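Local coordinates for protein abietadiene synthase, chloroplastic (Abies grandis, PDB 3S9V) that is a largely helical plant terpene synthase of the chloroplast, combining an N-terminal terpene synthase domain with a terpene synthase metal-binding domain, at residues R133-A136 / G137-E140; I212-W215 / Q216-M219; G362-D365 / M366-N370; Q571-I574 / C575-F579; A751-M754 / Q755-M759. All blocks are in the same frame, centred on the assembly; numbering follows the deposited sequence.

Contact 1 (R133-A136 / G137-E140)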
loop_
_atom_site.group_PDB
_atom_site.type_symbol
_atom_site.label_atom_id
_atom_site.label_comp_id
_atom_site.label_asym_id
_atom_site.label_seq_id
_atom_site.Cartn_x
_atom_site.Cartn_y
_atom_site.Cartn_z
ATOM N N ARG A 133 -34.495 0.475 -25.787
ATOM C CA ARG A 133 -35.616 1.398 -25.642
ATOM C C ARG A 133 -36.116 1.466 -24.197
ATOM O O ARG A 133 -36.401 2.546 -23.682
ATOM C CB ARG A 133 -36.768 1.001 -26.580
ATOM C CG ARG A 133 -38.071 1.749 -26.313
ATOM C CD ARG A 133 -39.016 1.686 -27.508
ATOM N NE ARG A 133 -39.205 0.325 -27.983
ATOM C CZ ARG A 133 -38.783 -0.121 -29.160
ATOM N NH1 ARG A 133 -38.145 0.691 -29.998
ATOM N NH2 ARG A 133 -38.996 -1.386 -29.497
ATOM N N THR A 134 -36.212 0.320 -23.534
ATOM C CA THR A 134 -36.681 0.320 -22.157
ATOM C C THR A 134 -35.655 0.974 -21.240
ATOM O O THR A 134 -36.000 1.764 -20.364
ATOM C CB THR A 134 -36.953 -1.100 -21.649
ATOM O OG1 THR A 134 -37.850 -1.766 -22.545
ATOM C CG2 THR A 134 -37.577 -1.046 -20.261
ATOM N N GLN A 135 -34.389 0.646 -21.453
ATOM C CA GLN A 135 -33.317 1.202 -20.639
ATOM C C GLN A 135 -33.076 2.684 -20.937
ATOM O O GLN A 135 -32.720 3.451 -20.043
ATOM C CB GLN A 135 -32.027 0.413 -20.868
ATOM C CG GLN A 135 -30.879 0.885 -20.000
ATOM C CD GLN A 135 -31.193 0.746 -18.528
ATOM O OE1 GLN A 135 -31.349 -0.368 -18.019
ATOM N NE2 GLN A 135 -31.300 1.878 -17.834
ATOM N N ALA A 136 -33.266 3.093 -22.190
ATOM C CA ALA A 136 -33.041 4.488 -22.556
ATOM C C ALA A 136 -33.977 5.429 -21.800
ATOM O O ALA A 136 -33.607 6.556 -21.483
ATOM C CB ALA A 136 -33.207 4.675 -24.069
ATOM N N GLY A 137 -35.184 4.952 -21.501
ATOM C CA GLY A 137 -36.151 5.768 -20.788
ATOM C C GLY A 137 -36.000 5.810 -19.276
ATOM O O GLY A 137 -36.785 6.474 -18.599
ATOM N N LYS A 138 -35.004 5.114 -18.737
ATOM C CA LYS A 138 -34.779 5.087 -17.288
ATOM C C LYS A 138 -33.412 5.650 -16.898
ATOM O O LYS A 138 -32.987 5.533 -15.746
ATOM C CB LYS A 138 -34.886 3.652 -16.761
ATOM C CG LYS A 138 -36.234 2.991 -16.993
ATOM C CD LYS A 138 -36.327 1.638 -16.292
ATOM C CE LYS A 138 -35.296 0.649 -16.818
ATOM N NZ LYS A 138 -35.493 -0.719 -16.253
ATOM N N MET A 139 -32.732 6.266 -17.860
ATOM C CA MET A 139 -31.405 6.824 -17.627
ATOM C C MET A 139 -31.350 7.944 -16.593
ATOM O O MET A 139 -30.273 8.301 -16.114
ATOM C CB MET A 139 -30.805 7.308 -18.951
ATOM C CG MET A 139 -30.495 6.178 -19.925
ATOM S SD MET A 139 -29.571 4.813 -19.148
ATOM C CE MET A 139 -27.992 5.565 -18.918
ATOM N N GLU A 140 -32.507 8.486 -16.232
ATOM C CA GLU A 140 -32.546 9.567 -15.260
ATOM C C GLU A 140 -32.413 9.080 -13.821
ATOM O O GLU A 140 -32.246 9.889 -12.911
ATOM C CB GLU A 140 -33.836 10.378 -15.420
ATOM C CG GLU A 140 -33.986 11.016 -16.799
ATOM C CD GLU A 140 -35.205 11.918 -16.911
ATOM O OE1 GLU A 140 -36.332 11.435 -16.666
ATOM O OE2 GLU A 140 -35.035 13.110 -17.247
#
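Gly137 meets the end of helix 122-136 through its backbone amide, whose N lies 3.5 Å from Arg133 O. This is the last i to i+4 bond across the junction, and it is weak and bent. Lys138 tightens the winding: its N donates to Gln135 O at 3.1 Å, three residues back, in a turn of the 3-10 kind. That hydrogen is nearly in line (162°), yet the donor stands well above the carbonyl plane, 64° out of it, so not on a lone pair. With CG beside its own backbone N, the lysine chain folds back along the helix end, CG resting 3.6 Å and CE 3.8 Å from Thr134 O. The hydroxyl of Thr134 is engaged one turn earlier, with Glu130 O. Met139 comes from the other flank. Its CG lies 3.5 Å from Ala136 O, and its sulfur takes a weak N-H...S bond from Gln135, NE2 to SD 3.7 Å. Gln135 reaches that sulfur because its chain, leaving with CG anti to N, bends at chi2 (60°) and brings the amide back toward the turn, crossing the methionine at about a right angle. Lys138 faces solvent, whereas Gln135 and Met139 are buried. Both pack on Ile105 of helix 101-117, Gln135 also on Ala101 and Met139 on Tyr102, while Ala136 touches Leu176 and Met139 touches Phe175 of helix 174-187, seating the helix end between these two helices.

Contact 2 (I212-W215 / Q216-M219)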
loop_
_atom_site.group_PDB
_atom_site.type_symbol
_atom_site.label_atom_id
_atom_site.label_comp_id
_atom_site.label_asym_id
_atom_site.label_seq_id
_atom_site.Cartn_x
_atom_site.Cartn_y
_atom_site.Cartn_z
ATOM N N ILE A 212 -13.849 13.745 -37.225
ATOM C CA ILE A 212 -13.057 14.961 -37.066
ATOM C C ILE A 212 -11.550 14.790 -36.976
ATOM O O ILE A 212 -10.838 15.758 -36.716
ATOM C CB ILE A 212 -13.490 15.739 -35.805
ATOM C CG1 ILE A 212 -12.913 15.061 -34.556
ATOM C CG2 ILE A 212 -15.014 15.795 -35.731
ATOM C CD1 ILE A 212 -13.149 15.818 -33.271
ATOM N N VAL A 213 -11.049 13.586 -37.210
ATOM C CA VAL A 213 -9.619 13.369 -37.074
ATOM C C VAL A 213 -8.820 13.293 -38.390
ATOM O O VAL A 213 -9.341 12.870 -39.423
ATOM C CB VAL A 213 -9.385 12.100 -36.208
ATOM C CG1 VAL A 213 -9.486 10.837 -37.056
ATOM C CG2 VAL A 213 -8.067 12.194 -35.507
ATOM N N ASP A 214 -7.565 13.743 -38.346
ATOM C CA ASP A 214 -6.664 13.699 -39.511
ATOM C C ASP A 214 -5.902 12.385 -39.379
ATOM O O ASP A 214 -4.901 12.319 -38.668
ATOM C CB ASP A 214 -5.663 14.861 -39.477
ATOM C CG ASP A 214 -4.713 14.857 -40.674
ATOM O OD1 ASP A 214 -4.379 13.761 -41.173
ATOM O OD2 ASP A 214 -4.285 15.950 -41.109
ATOM N N TRP A 215 -6.369 11.351 -40.071
ATOM C CA TRP A 215 -5.764 10.030 -39.962
ATOM C C TRP A 215 -4.251 9.964 -40.076
ATOM O O TRP A 215 -3.603 9.236 -39.317
ATOM C CB TRP A 215 -6.425 9.068 -40.953
ATOM C CG TRP A 215 -7.861 8.818 -40.604
ATOM C CD1 TRP A 215 -8.959 9.127 -41.355
ATOM C CD2 TRP A 215 -8.358 8.294 -39.368
ATOM N NE1 TRP A 215 -10.107 8.838 -40.658
ATOM C CE2 TRP A 215 -9.766 8.325 -39.436
ATOM C CE3 TRP A 215 -7.747 7.806 -38.206
ATOM C CZ2 TRP A 215 -10.574 7.888 -38.385
ATOM C CZ3 TRP A 215 -8.548 7.376 -37.163
ATOM C CH2 TRP A 215 -9.947 7.421 -37.258
ATOM N N GLN A 216 -3.681 10.716 -41.011
ATOM C CA GLN A 216 -2.235 10.710 -41.186
ATOM C C GLN A 216 -1.497 11.129 -39.915
ATOM O O GLN A 216 -0.525 10.494 -39.518
ATOM C CB GLN A 216 -1.834 11.632 -42.339
ATOM C CG GLN A 216 -0.342 11.853 -42.430
ATOM C CD GLN A 216 0.030 12.672 -43.637
ATOM O OE1 GLN A 216 -0.486 13.779 -43.835
ATOM N NE2 GLN A 216 0.923 12.136 -44.459
ATOM N N LYS A 217 -1.947 12.202 -39.284
ATOM C CA LYS A 217 -1.306 12.668 -38.060
ATOM C C LYS A 217 -1.495 11.645 -36.950
ATOM O O LYS A 217 -0.600 11.438 -36.130
ATOM C CB LYS A 217 -1.883 14.023 -37.637
ATOM C CG LYS A 217 -1.501 15.153 -38.573
ATOM C CD LYS A 217 -1.938 16.503 -38.029
ATOM C CE LYS A 217 -1.397 17.635 -38.889
ATOM N NZ LYS A 217 -1.770 18.960 -38.327
ATOM N N ILE A 218 -2.660 10.999 -36.936
ATOM C CA ILE A 218 -2.965 9.981 -35.935
ATOM C C ILE A 218 -2.032 8.766 -36.025
ATOM O O ILE A 218 -1.632 8.214 -35.001
ATOM C CB ILE A 218 -4.429 9.487 -36.068
ATOM C CG1 ILE A 218 -5.394 10.591 -35.635
ATOM C CG2 ILE A 218 -4.644 8.239 -35.238
ATOM C CD1 ILE A 218 -5.220 11.051 -34.200
ATOM N N MET A 219 -1.684 8.354 -37.242
ATOM C CA MET A 219 -0.819 7.185 -37.436
ATOM C C MET A 219 0.546 7.292 -36.751
ATOM O O MET A 219 1.166 6.275 -36.429
ATOM C CB MET A 219 -0.602 6.913 -38.932
ATOM C CG MET A 219 -1.870 6.599 -39.740
ATOM S SD MET A 219 -2.882 5.241 -39.099
ATOM C CE MET A 219 -1.602 4.048 -38.619
HETATM O O HOH W 1 -2.208 15.511 -42.574
#
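Asp214 OD2 accepts a short bond of 2.6 Å from a water, and the same water donates its other hydrogen to Gln216 OE1 at 2.7 Å, tying the two side chains together outside the helix start. Asp214 is the N-cap of the short helix 215-219. Its CG stands anti to the backbone N (chi1 -180°), which turns the carboxylate over the first-turn amides, and OD1 takes a weak capping bond from Lys217 N at 3.5 Å. Backbone bonds then begin the helix: Ile218 N to Asp214 O at 3.1 Å, in the carbonyl plane, and Met219 N to Trp215 O at 3.0 Å. The extended chain of Lys217 passes across the carboxylate with CG 3.8 Å from Asp214 OD2. On the other flank Val213 and Ile218, the residues before the cap and four after it, take the positions of a hydrophobic staple, although the modelled closeness of their carbons is doubtful. A methyl of Val213, CG1, also sits over one face of the Trp215 indole, near its rim. Helix 232-242 touches that indole through Val238, Arg241 and Thr242, and Tyr196 OH bonds to Asp214 N. Placed at the positive end of the helix dipole, with Lys217 NZ 4.8 Å from OD2, the carboxylate is probably stabilised in its charged form.

Contact 3 (G362-D365 / M366-N370)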
loop_
_atom_site.group_PDB
_atom_site.type_symbol
_atom_site.label_atom_id
_atom_site.label_comp_id
_atom_site.label_asym_id
_atom_site.label_seq_id
_atom_site.Cartn_x
_atom_site.Cartn_y
_atom_site.Cartn_z
ATOM N N GLY A 362 -8.063 10.960 -9.752
ATOM C CA GLY A 362 -9.123 10.554 -8.844
ATOM C C GLY A 362 -8.627 9.960 -7.538
ATOM O O GLY A 362 -7.454 9.607 -7.405
ATOM N N VAL A 363 -9.536 9.832 -6.577
ATOM C CA VAL A 363 -9.211 9.301 -5.262
ATOM C C VAL A 363 -8.312 8.075 -5.287
ATOM O O VAL A 363 -7.313 8.014 -4.570
ATOM C CB VAL A 363 -10.482 8.942 -4.477
ATOM C CG1 VAL A 363 -10.100 8.347 -3.130
ATOM C CG2 VAL A 363 -11.347 10.179 -4.293
ATOM N N THR A 364 -8.664 7.097 -6.110
ATOM C CA THR A 364 -7.876 5.881 -6.186
ATOM C C THR A 364 -6.415 6.146 -6.551
ATOM O O THR A 364 -5.511 5.719 -5.831
ATOM C CB THR A 364 -8.501 4.892 -7.182
ATOM O OG1 THR A 364 -9.802 4.515 -6.712
ATOM C CG2 THR A 364 -7.651 3.647 -7.303
ATOM N N ASP A 365 -6.165 6.865 -7.642
ATOM C CA ASP A 365 -4.780 7.130 -8.019
ATOM C C ASP A 365 -4.029 8.074 -7.072
ATOM O O ASP A 365 -2.849 7.849 -6.792
ATOM C CB ASP A 365 -4.689 7.636 -9.466
ATOM C CG ASP A 365 -5.680 8.742 -9.769
ATOM O OD1 ASP A 365 -6.904 8.473 -9.712
ATOM O OD2 ASP A 365 -5.231 9.871 -10.067
ATOM N N MET A 366 -4.683 9.122 -6.571
ATOM C CA MET A 366 -3.986 10.021 -5.652
ATOM C C MET A 366 -3.624 9.219 -4.412
ATOM O O MET A 366 -2.603 9.478 -3.779
ATOM C CB MET A 366 -4.840 11.242 -5.257
ATOM C CG MET A 366 -4.991 12.322 -6.344
ATOM S SD MET A 366 -3.437 13.032 -6.988
ATOM C CE MET A 366 -3.083 11.895 -8.306
ATOM N N LEU A 367 -4.454 8.232 -4.077
ATOM C CA LEU A 367 -4.179 7.404 -2.912
ATOM C C LEU A 367 -2.905 6.576 -3.094
ATOM O O LEU A 367 -2.055 6.540 -2.203
ATOM C CB LEU A 367 -5.349 6.467 -2.603
ATOM C CG LEU A 367 -5.020 5.439 -1.510
ATOM C CD1 LEU A 367 -4.558 6.162 -0.253
ATOM C CD2 LEU A 367 -6.233 4.572 -1.210
ATOM N N ASN A 368 -2.767 5.905 -4.234
ATOM C CA ASN A 368 -1.563 5.109 -4.453
ATOM C C ASN A 368 -0.328 6.000 -4.544
ATOM O O ASN A 368 0.776 5.594 -4.166
ATOM C CB ASN A 368 -1.711 4.239 -5.704
ATOM C CG ASN A 368 -2.728 3.125 -5.510
ATOM O OD1 ASN A 368 -2.734 2.459 -4.473
ATOM N ND2 ASN A 368 -3.587 2.915 -6.504
ATOM N N VAL A 369 -0.521 7.223 -5.031
ATOM C CA VAL A 369 0.571 8.176 -5.131
ATOM C C VAL A 369 0.954 8.596 -3.712
ATOM O O VAL A 369 2.132 8.766 -3.405
ATOM C CB VAL A 369 0.161 9.437 -5.950
ATOM C CG1 VAL A 369 1.218 10.525 -5.811
ATOM C CG2 VAL A 369 -0.012 9.076 -7.418
ATOM N N ASN A 370 -0.039 8.755 -2.841
ATOM C CA ASN A 370 0.222 9.157 -1.455
ATOM C C ASN A 370 1.012 8.091 -0.694
ATOM O O ASN A 370 1.958 8.404 0.030
ATOM C CB ASN A 370 -1.091 9.466 -0.718
ATOM C CG ASN A 370 -0.873 9.802 0.753
ATOM O OD1 ASN A 370 -0.780 8.917 1.599
ATOM N ND2 ASN A 370 -0.775 11.090 1.056
HETATM O O HOH W 2 -5.735 2.941 -3.986
#
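Gly362 O receives Met366 N at 2.9 Å in an almost perfectly straight bond (177°), the first of helix 363-373. Gly362 is the N-cap and has no side chain to cap with, but its own N donates to Asp365, three residues on: OD2 accepts at 3.1 Å through its syn lone pair, while OD1, at 2.7 Å, is bent and weak. This is the reciprocal half of a capping box. Val363 continues the winding by accepting Leu367 N, and Leu367 CB is pressed 3.2 Å from Val363 O. Thr364 O takes Asn368 N at 3.2 Å, and a water joins the same oxygen weakly to Asn368 OD1. At Asp365 the oxygen O accepts Val369 N at 3.0 Å, with Val369 CG2 against it. The carboxylate of Asp365, swung between N and carbonyl carbon (chi1 48°), turns back toward the glycine and runs beside the bent Met366 chain, whose CE lies 3.4 Å from OD2. Asn368 ND2 donates to Asp321, which belongs to an Asp-Ile-Asp-Asp sequence matching the DXDD signature of class II terpene cyclases. The chemistry is thus one of buried polar groups answered nearby: Asp365 answers the amide of the N-cap Gly362, and Asn368, held at OD1 by Arg371 and, weakly, by the water, is consistent with a second-shell residue that orients Asp321.

Contact 4 (Q571-I574 / C575-F579); sequences QMKI and CFVGF
Val577 leans on the carbonyl oxygen of Lys573 along one turn of helix 570-594, part of the all-alpha bundle of the metal-binding terpene synthase domain. Its CB lies 3.6 Å from Lys573 O and 3.8 Å from Ile574 O, between two successive carbonyls. From there, with CG1 anti to the backbone N (chi1 174°), CG2 falls beside that N and reaches down the helix to within 3.2 Å of Lys573 O. The same methyl just touches the lysine's aliphatic stem, CG2 to CG 4.5 Å. Lys573 itself runs fully extended away from this meeting. The Lys573 oxygen thus has a methyl at its side while it accepts Val577 N in a nearly straight bond of 175°. The two preceding pairs follow the regular alpha pattern, Cys575 N to Gln571 O at 3.0 Å and Phe576 N to Met572 O at 2.8 Å. The face bearing Cys575 and Phe576 is turned inward: Cys575 packs on Ile536, Leu537 and Leu540 of helix 521-541, and the Phe576 ring meets Phe553 edge-to-face. Phe579, one turn on from Cys575, extends this apolar surface with edge-to-face contacts to Phe533 and Trp606. Gln571 marks the other end, its OE1 taken by Asn498 N. Gly578 brings no side chain to the turn, and its N donates to Ile574 O at 3.0 Å with 171° at the hydrogen.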
loop_
_atom_site.group_PDB
_atom_site.type_symbol
_atom_site.label_atom_id
_atom_site.label_comp_id
_atom_site.label_asym_id
_atom_site.label_seq_id
_atom_site.Cartn_x
_atom_site.Cartn_y
_atom_site.Cartn_z
ATOM N N GLN A 571 12.964 -2.672 47.158
ATOM C CA GLN A 571 12.536 -2.719 45.767
ATOM C C GLN A 571 13.636 -3.045 44.750
ATOM O O GLN A 571 13.424 -3.855 43.841
ATOM C CB GLN A 571 11.881 -1.386 45.393
ATOM C CG GLN A 571 10.608 -1.096 46.162
ATOM C CD GLN A 571 9.483 -2.024 45.769
ATOM O OE1 GLN A 571 8.940 -1.926 44.667
ATOM N NE2 GLN A 571 9.131 -2.941 46.663
ATOM N N MET A 572 14.800 -2.421 44.894
ATOM C CA MET A 572 15.896 -2.653 43.959
ATOM C C MET A 572 16.338 -4.122 43.955
ATOM O O MET A 572 16.565 -4.710 42.896
ATOM C CB MET A 572 17.086 -1.738 44.300
ATOM C CG MET A 572 18.208 -1.746 43.267
ATOM S SD MET A 572 19.540 -0.540 43.543
ATOM C CE MET A 572 20.929 -1.560 43.255
ATOM N N LYS A 573 16.442 -4.707 45.142
ATOM C CA LYS A 573 16.870 -6.094 45.300
ATOM C C LYS A 573 16.005 -7.030 44.479
ATOM O O LYS A 573 16.508 -7.867 43.732
ATOM C CB LYS A 573 16.796 -6.491 46.776
ATOM C CG LYS A 573 17.181 -7.925 47.080
ATOM C CD LYS A 573 17.068 -8.183 48.577
ATOM C CE LYS A 573 17.285 -9.646 48.927
ATOM N NZ LYS A 573 17.081 -9.890 50.384
ATOM N N ILE A 574 14.697 -6.881 44.639
ATOM C CA ILE A 574 13.727 -7.687 43.919
ATOM C C ILE A 574 13.927 -7.477 42.420
ATOM O O ILE A 574 14.056 -8.437 41.654
ATOM C CB ILE A 574 12.286 -7.268 44.308
ATOM C CG1 ILE A 574 12.001 -7.664 45.759
ATOM C CG2 ILE A 574 11.276 -7.898 43.364
ATOM C CD1 ILE A 574 10.662 -7.158 46.266
ATOM N N CYS A 575 13.956 -6.210 42.012
ATOM C CA CYS A 575 14.132 -5.872 40.612
ATOM C C CYS A 575 15.339 -6.588 40.021
ATOM O O CYS A 575 15.231 -7.231 38.982
ATOM C CB CYS A 575 14.292 -4.359 40.442
ATOM S SG CYS A 575 14.728 -3.870 38.763
ATOM N N PHE A 576 16.486 -6.487 40.687
ATOM C CA PHE A 576 17.694 -7.126 40.190
ATOM C C PHE A 576 17.607 -8.654 40.128
ATOM O O PHE A 576 17.934 -9.251 39.100
ATOM C CB PHE A 576 18.916 -6.740 41.029
ATOM C CG PHE A 576 20.198 -7.293 40.483
ATOM C CD1 PHE A 576 20.735 -6.789 39.305
ATOM C CD2 PHE A 576 20.825 -8.374 41.095
ATOM C CE1 PHE A 576 21.874 -7.357 38.736
ATOM C CE2 PHE A 576 21.966 -8.949 40.535
ATOM C CZ PHE A 576 22.490 -8.440 39.349
ATOM N N VAL A 577 17.187 -9.288 41.223
ATOM C CA VAL A 577 17.077 -10.744 41.247
ATOM C C VAL A 577 16.284 -11.189 40.024
ATOM O O VAL A 577 16.687 -12.116 39.321
ATOM C CB VAL A 577 16.382 -11.249 42.545
ATOM C CG1 VAL A 577 16.147 -12.749 42.467
ATOM C CG2 VAL A 577 17.257 -10.937 43.757
ATOM N N GLY A 578 15.165 -10.511 39.774
ATOM C CA GLY A 578 14.348 -10.827 38.616
ATOM C C GLY A 578 15.145 -10.615 37.335
ATOM O O GLY A 578 15.133 -11.458 36.441
ATOM N N PHE A 579 15.848 -9.489 37.255
ATOM C CA PHE A 579 16.666 -9.160 36.091
ATOM C C PHE A 579 17.673 -10.281 35.837
ATOM O O PHE A 579 17.782 -10.790 34.726
ATOM C CB PHE A 579 17.405 -7.834 36.337
ATOM C CG PHE A 579 18.291 -7.396 35.195
ATOM C CD1 PHE A 579 17.755 -6.780 34.073
ATOM C CD2 PHE A 579 19.672 -7.577 35.259
ATOM C CE1 PHE A 579 18.578 -6.347 33.033
ATOM C CE2 PHE A 579 20.504 -7.150 34.221
ATOM C CZ PHE A 579 19.955 -6.533 33.107
#

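Contact 5 (A751-M754 / Q755-M759); sequences ARIM and QLFYM
Ile753 CG2 lies over one face of the Phe757 ring, 4.3 Å from its centroid and 13° off the normal, a CH-pi contact made by two side chains pointing the same way. Met754 and Tyr758, the second aromatic pair at i to i+4 spacing, meet differently: the sulfur sits in the ring plane at the edge, SD 3.7 Å from CE2, a Met-aromatic contact. The methionine chain, bent at chi2 (-65°) and chi3, keeps SD and CE alongside the ring. Backbone bonds follow the same spacing, with Phe757 N to Ile753 O at 2.9 Å and Tyr758 N to Met754 O at 3.0 Å. In a polar bridge, a water donates to Ala751 O at 2.9 Å and accepts from Gln755 NE2 at 2.8 Å. Charge is placed by Arg752, which pairs with Glu749 and lies on Trp425 in a cation-pi contact. Around these groups, Ile753 and Phe757 touch Ser510 of helix 504-514, and Gln755 and Tyr758 touch Val681 of helix 669-693. Tyr758 is where the chain leaves helical angles, so the arrangement is a helix C-terminus packed within an all-alpha terpene synthase bundle.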
loop_
_atom_site.group_PDB
_atom_site.type_symbol
_atom_site.label_atom_id
_atom_site.label_comp_id
_atom_site.label_asym_id
_atom_site.label_seq_id
_atom_site.Cartn_x
_atom_site.Cartn_y
_atom_site.Cartn_z
ATOM N N ALA A 751 11.249 1.407 15.382
ATOM C CA ALA A 751 11.107 2.863 15.257
ATOM C C ALA A 751 9.637 3.202 14.962
ATOM O O ALA A 751 9.084 4.147 15.522
ATOM C CB ALA A 751 12.015 3.410 14.130
ATOM N N ARG A 752 9.003 2.415 14.095
ATOM C CA ARG A 752 7.606 2.647 13.741
ATOM C C ARG A 752 6.678 2.538 14.942
ATOM O O ARG A 752 5.785 3.366 15.119
ATOM C CB ARG A 752 7.155 1.656 12.673
ATOM C CG ARG A 752 7.975 1.720 11.404
ATOM C CD ARG A 752 7.590 0.609 10.449
ATOM N NE ARG A 752 6.574 1.030 9.501
ATOM C CZ ARG A 752 6.112 0.259 8.523
ATOM N NH1 ARG A 752 6.572 -0.975 8.379
ATOM N NH2 ARG A 752 5.217 0.736 7.670
ATOM N N ILE A 753 6.885 1.511 15.758
ATOM C CA ILE A 753 6.064 1.319 16.941
ATOM C C ILE A 753 6.050 2.600 17.770
ATOM O O ILE A 753 5.013 2.975 18.305
ATOM C CB ILE A 753 6.576 0.128 17.797
ATOM C CG1 ILE A 753 5.982 -1.173 17.268
ATOM C CG2 ILE A 753 6.175 0.296 19.255
ATOM C CD1 ILE A 753 4.453 -1.214 17.340
ATOM N N MET A 754 7.194 3.277 17.862
ATOM C CA MET A 754 7.269 4.521 18.625
ATOM C C MET A 754 6.513 5.649 17.914
ATOM O O MET A 754 5.842 6.461 18.548
ATOM C CB MET A 754 8.730 4.919 18.852
ATOM C CG MET A 754 9.501 3.990 19.796
ATOM S SD MET A 754 8.906 3.993 21.513
ATOM C CE MET A 754 9.565 5.572 22.081
ATOM N N GLN A 755 6.626 5.705 16.594
ATOM C CA GLN A 755 5.916 6.720 15.842
ATOM C C GLN A 755 4.411 6.539 16.082
ATOM O O GLN A 755 3.666 7.510 16.147
ATOM C CB GLN A 755 6.223 6.589 14.350
ATOM C CG GLN A 755 7.619 7.035 13.948
ATOM C CD GLN A 755 7.894 8.463 14.346
ATOM O OE1 GLN A 755 7.056 9.336 14.157
ATOM N NE2 GLN A 755 9.075 8.712 14.892
ATOM N N LEU A 756 3.971 5.288 16.228
ATOM C CA LEU A 756 2.558 5.000 16.458
ATOM C C LEU A 756 2.110 5.325 17.889
ATOM O O LEU A 756 1.097 5.994 18.095
ATOM C CB LEU A 756 2.252 3.529 16.150
ATOM C CG LEU A 756 0.792 3.098 16.370
ATOM C CD1 LEU A 756 -0.125 3.833 15.397
ATOM C CD2 LEU A 756 0.661 1.600 16.176
ATOM N N PHE A 757 2.865 4.865 18.879
ATOM C CA PHE A 757 2.484 5.124 20.256
ATOM C C PHE A 757 2.509 6.596 20.625
ATOM O O PHE A 757 1.700 7.039 21.427
ATOM C CB PHE A 757 3.385 4.352 21.229
ATOM C CG PHE A 757 3.055 2.890 21.343
ATOM C CD1 PHE A 757 3.731 2.087 22.255
ATOM C CD2 PHE A 757 2.070 2.314 20.549
ATOM C CE1 PHE A 757 3.432 0.731 22.376
ATOM C CE2 PHE A 757 1.764 0.965 20.662
ATOM C CZ PHE A 757 2.448 0.172 21.578
ATOM N N TYR A 758 3.434 7.350 20.043
ATOM C CA TYR A 758 3.559 8.768 20.362
ATOM C C TYR A 758 3.208 9.678 19.197
ATOM O O TYR A 758 3.711 10.795 19.104
ATOM C CB TYR A 758 4.986 9.063 20.833
ATOM C CG TYR A 758 5.387 8.279 22.060
ATOM C CD1 TYR A 758 4.974 8.669 23.336
ATOM C CD2 TYR A 758 6.148 7.118 21.943
ATOM C CE1 TYR A 758 5.312 7.913 24.471
ATOM C CE2 TYR A 758 6.486 6.359 23.057
ATOM C CZ TYR A 758 6.068 6.758 24.316
ATOM O OH TYR A 758 6.411 5.987 25.405
ATOM N N MET A 759 2.338 9.204 18.316
ATOM C CA MET A 759 1.941 9.990 17.158
ATOM C C MET A 759 1.186 11.263 17.529
ATOM O O MET A 759 0.583 11.364 18.601
ATOM C CB MET A 759 1.089 9.143 16.201
ATOM C CG MET A 759 -0.260 8.698 16.744
ATOM S SD MET A 759 -1.131 7.638 15.557
ATOM C CE MET A 759 -1.618 8.851 14.322
HETATM O O HOH W 3 10.571 6.593 16.032
#

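All five contacts are local turns within one elongated, mostly helical chain, met in sequence order and none touching another. Contacts 1 and 2 sit near one end, their centres 35 Å apart, the first closing a helix and the second opening one. Contact 4 lies at the far end, about 80 Å from contact 1 and 85 Å from contact 2 between centres, on the opposite side of the chain's centre. Contacts 3 and 5 lie nearer the middle: their centres are 25 Å apart and their nearest atoms about 11 Å. Contact 3, its centre 11 Å from the chain's centre, borders Asp321 of the DXDD-like sequence, whereas contact 4, its centre about 53 Å from that of contact 3, belongs to the metal-binding domain.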